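Putative thiol-disulfide oxidoreductase (Bacteroides vulgatus, PDB 4GRF) probably acts as a thiol-disulfide oxidoreductase through its thioredoxin domain, the part of the longer protein described here. Local coordinates at residues A[22-27]-A[63-67]. Numbering follows the deposited sequence.
Sequences VSLNDF and FTIYG. With SO4 (sulfate ion), chain E.
Tyr-66 reaches from the strand 63-67 to segment 22-27, the end of strand 21-23 and the 3-10 turn 24-26 that follows, where its hydroxyl donates a hydrogen bond to Val-22 O, 2.8 Å from OH. The acceptor lies near the plane of the phenol ring, at its edge, whereas the hydroxyl is tilted 31° from the carbonyl plane. Chi1 of -178° turns CG of Tyr-66 away from its own backbone N, and the extended ring is packed tightly on several sides: Phe-27 CE2 comes within 3.5 Å of Tyr-66 CD1, the two ring planes inclined at 53°, and Leu-24 CB lies 4.0 Å from Tyr-66 CE2. Val-22 CG1 adds a similar contact at Tyr-66 CE1. Ser-23 N braces the turn, donating to Asp-26 OD2 from above the carboxylate plane. Toward Thr-64 the contact thins. Thr-64 CG2 meets Phe-27 CD1 at 3.7 Å, while Thr-64 OG1 donates to sulfate O2 at 2.6 Å; Tyr-55 and Asn-89 also hold this ion, probably picked up from the crystallisation medium. Exposed Asn-25 and Asp-26 lie on the solvent side. Within this thioredoxin fold, the contact joins hairpin 13-15/21-23 to the central sheet, where strand 63-69 runs parallel between 31-37 and 89-92; their Val-32 and Val-91 also touch Tyr-66.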
ATOM      1  N   VAL A  22       8.996  -9.505   0.395  1.00 19.65           N
ATOM      2  CA  VAL A  22       9.221  -8.132   0.816  1.00 19.44           C
ATOM      3  C   VAL A  22       8.143  -7.809   1.843  1.00 19.30           C
ATOM      4  O   VAL A  22       6.953  -8.062   1.607  1.00 20.35           O
ATOM      5  CB  VAL A  22       9.121  -7.146  -0.366  1.00 24.22           C
ATOM      6  CG1 VAL A  22       9.301  -5.713   0.124  1.00 22.72           C
ATOM      7  CG2 VAL A  22      10.179  -7.464  -1.416  1.00 25.16           C
ATOM      8  N   SER A  23       8.586  -7.308   2.991  1.00 20.30           N
ATOM      9  CA  SER A  23       7.728  -7.037   4.138  0.50 18.29           C
ATOM     10  C   SER A  23       7.617  -5.541   4.413  1.00 18.02           C
ATOM     11  O   SER A  23       8.487  -4.783   4.055  1.00 18.62           O
ATOM     12  CB  SER A  23       8.328  -7.657   5.389  0.50 21.81           C
ATOM     13  OG  SER A  23       9.495  -6.950   5.748  0.50 23.96           O
ATOM     14  N   LEU A  24       6.558  -5.152   5.094  1.00 18.75           N
ATOM     15  CA  LEU A  24       6.383  -3.762   5.495  1.00 19.93           C
ATOM     16  C   LEU A  24       7.584  -3.300   6.330  1.00 16.91           C
ATOM     17  O   LEU A  24       8.057  -2.175   6.185  1.00 17.38           O
ATOM     18  CB  LEU A  24       5.085  -3.602   6.276  1.00 19.89           C
ATOM     19  CG  LEU A  24       4.821  -2.188   6.814  1.00 19.39           C
ATOM     20  CD1 LEU A  24       4.826  -1.130   5.715  1.00 20.53           C
ATOM     21  CD2 LEU A  24       3.518  -2.191   7.598  1.00 22.15           C
ATOM     22  N   ASN A  25       8.090  -4.185   7.182  1.00 19.13           N
ATOM     23  CA  ASN A  25       9.249  -3.870   8.050  1.00 20.39           C
ATOM     24  C   ASN A  25      10.500  -3.484   7.254  1.00 22.11           C
ATOM     25  O   ASN A  25      11.368  -2.758   7.748  1.00 21.66           O
ATOM     26  CB  ASN A  25       9.532  -5.072   8.958  1.00 22.72           C
ATOM     27  CG  ASN A  25      10.676  -4.824   9.933  1.00 21.49           C
ATOM     28  OD1 ASN A  25      10.602  -3.919  10.774  1.00 24.81           O
ATOM     29  ND2 ASN A  25      11.742  -5.626   9.824  1.00 24.24           N
ATOM     30  N   ASP A  26      10.591  -3.944   6.000  1.00 17.97           N
ATOM     31  CA  ASP A  26      11.724  -3.636   5.161  1.00 18.56           C
ATOM     32  C   ASP A  26      11.856  -2.142   4.917  1.00 19.24           C
ATOM     33  O   ASP A  26      12.929  -1.663   4.538  1.00 23.29           O
ATOM     34  CB  ASP A  26      11.630  -4.371   3.815  1.00 22.84           C
ATOM     35  CG  ASP A  26      11.900  -5.857   3.931  1.00 29.77           C
ATOM     36  OD1 ASP A  26      12.576  -6.302   4.897  1.00 28.24           O
ATOM     37  OD2 ASP A  26      11.455  -6.595   3.027  1.00 25.91           O
ATOM     38  N   PHE A  27      10.777  -1.406   5.149  1.00 18.21           N
ATOM     39  CA  PHE A  27      10.753   0.019   4.852  1.00 18.70           C
ATOM     40  C   PHE A  27      10.805   0.911   6.084  1.00 17.81           C
ATOM     41  O   PHE A  27      10.542   2.125   6.000  1.00 19.43           O
ATOM     42  CB  PHE A  27       9.519   0.333   4.024  1.00 20.00           C
ATOM     43  CG  PHE A  27       9.460  -0.469   2.761  1.00 19.09           C
ATOM     44  CD1 PHE A  27      10.296  -0.167   1.703  1.00 22.74           C
ATOM     45  CD2 PHE A  27       8.600  -1.552   2.653  1.00 26.57           C
ATOM     46  CE1 PHE A  27      10.266  -0.926   0.542  1.00 25.21           C
ATOM     47  CE2 PHE A  27       8.559  -2.308   1.491  1.00 28.51           C
ATOM     48  CZ  PHE A  27       9.397  -2.001   0.445  1.00 24.74           C
ATOM     49  N   PHE A  63      10.313   8.326   1.457  1.00 23.43           N
ATOM     50  CA  PHE A  63       8.937   7.895   1.233  1.00 20.34           C
ATOM     51  C   PHE A  63       8.876   6.808   0.178  1.00 18.93           C
ATOM     52  O   PHE A  63       9.575   6.853  -0.836  1.00 20.11           O
ATOM     53  CB  PHE A  63       8.093   9.061   0.754  1.00 20.35           C
ATOM     54  CG  PHE A  63       6.691   8.675   0.341  1.00 15.84           C
ATOM     55  CD1 PHE A  63       5.744   8.396   1.288  1.00 17.99           C
ATOM     56  CD2 PHE A  63       6.337   8.580  -1.007  1.00 17.57           C
ATOM     57  CE1 PHE A  63       4.464   8.053   0.920  1.00 13.77           C
ATOM     58  CE2 PHE A  63       5.066   8.226  -1.383  1.00 21.46           C
ATOM     59  CZ  PHE A  63       4.116   7.958  -0.426  1.00 20.34           C
ATOM     60  N   THR A  64       8.000   5.834   0.396  1.00 17.96           N
ATOM     61  CA  THR A  64       7.671   4.906  -0.674  1.00 18.21           C
ATOM     62  C   THR A  64       6.200   4.443  -0.593  1.00 14.84           C
ATOM     63  O   THR A  64       5.463   4.793   0.328  1.00 17.18           O
ATOM     64  CB  THR A  64       8.638   3.705  -0.725  1.00 23.86           C
ATOM     65  OG1 THR A  64       8.463   3.000  -1.960  1.00 22.05           O
ATOM     66  CG2 THR A  64       8.444   2.766   0.458  1.00 24.11           C
ATOM     67  N   ILE A  65       5.784   3.696  -1.608  1.00 16.18           N
ATOM     68  CA  ILE A  65       4.472   3.061  -1.598  1.00 15.36           C
ATOM     69  C   ILE A  65       4.678   1.563  -1.617  1.00 12.65           C
ATOM     70  O   ILE A  65       5.503   1.019  -2.384  1.00 16.38           O
ATOM     71  CB  ILE A  65       3.599   3.501  -2.798  1.00 16.81           C
ATOM     72  CG1 ILE A  65       3.441   5.044  -2.813  1.00 16.46           C
ATOM     73  CG2 ILE A  65       2.252   2.781  -2.770  1.00 20.97           C
ATOM     74  CD1 ILE A  65       2.657   5.600  -3.995  1.00 20.62           C
ATOM     75  N   TYR A  66       3.923   0.894  -0.747  1.00 14.98           N
ATOM     76  CA  TYR A  66       3.919  -0.554  -0.620  1.00 15.22           C
ATOM     77  C   TYR A  66       2.507  -1.040  -0.962  1.00 16.07           C
ATOM     78  O   TYR A  66       1.542  -0.846  -0.206  1.00 16.47           O
ATOM     79  CB  TYR A  66       4.311  -0.931   0.809  1.00 16.15           C
ATOM     80  CG  TYR A  66       4.416  -2.415   1.156  1.00 15.96           C
ATOM     81  CD1 TYR A  66       5.299  -3.261   0.501  1.00 15.35           C
ATOM     82  CD2 TYR A  66       3.691  -2.935   2.219  1.00 15.36           C
ATOM     83  CE1 TYR A  66       5.419  -4.592   0.863  1.00 15.72           C
ATOM     84  CE2 TYR A  66       3.795  -4.257   2.584  1.00 17.04           C
ATOM     85  CZ  TYR A  66       4.664  -5.086   1.917  1.00 17.85           C
ATOM     86  OH  TYR A  66       4.762  -6.403   2.297  1.00 17.04           O
ATOM     87  N   GLY A  67       2.365  -1.618  -2.152  1.00 15.67           N
ATOM     88  CA  GLY A  67       1.072  -2.121  -2.578  1.00 18.35           C
ATOM     89  C   GLY A  67       0.909  -3.578  -2.203  1.00 15.32           C
ATOM     90  O   GLY A  67       1.825  -4.396  -2.410  1.00 16.83           O
TER
HETATM   91  S   SO4 E 504      11.721   2.386  -3.416  1.00 47.62           S
HETATM   92  O1  SO4 E 504      12.945   3.147  -3.076  1.00 70.93           O
HETATM   93  O2  SO4 E 504      10.567   3.327  -3.450  1.00 36.26           O
HETATM   94  O3  SO4 E 504      11.877   1.745  -4.744  1.00 61.39           O
HETATM   95  O4  SO4 E 504      11.522   1.322  -2.397  1.00 39.57           O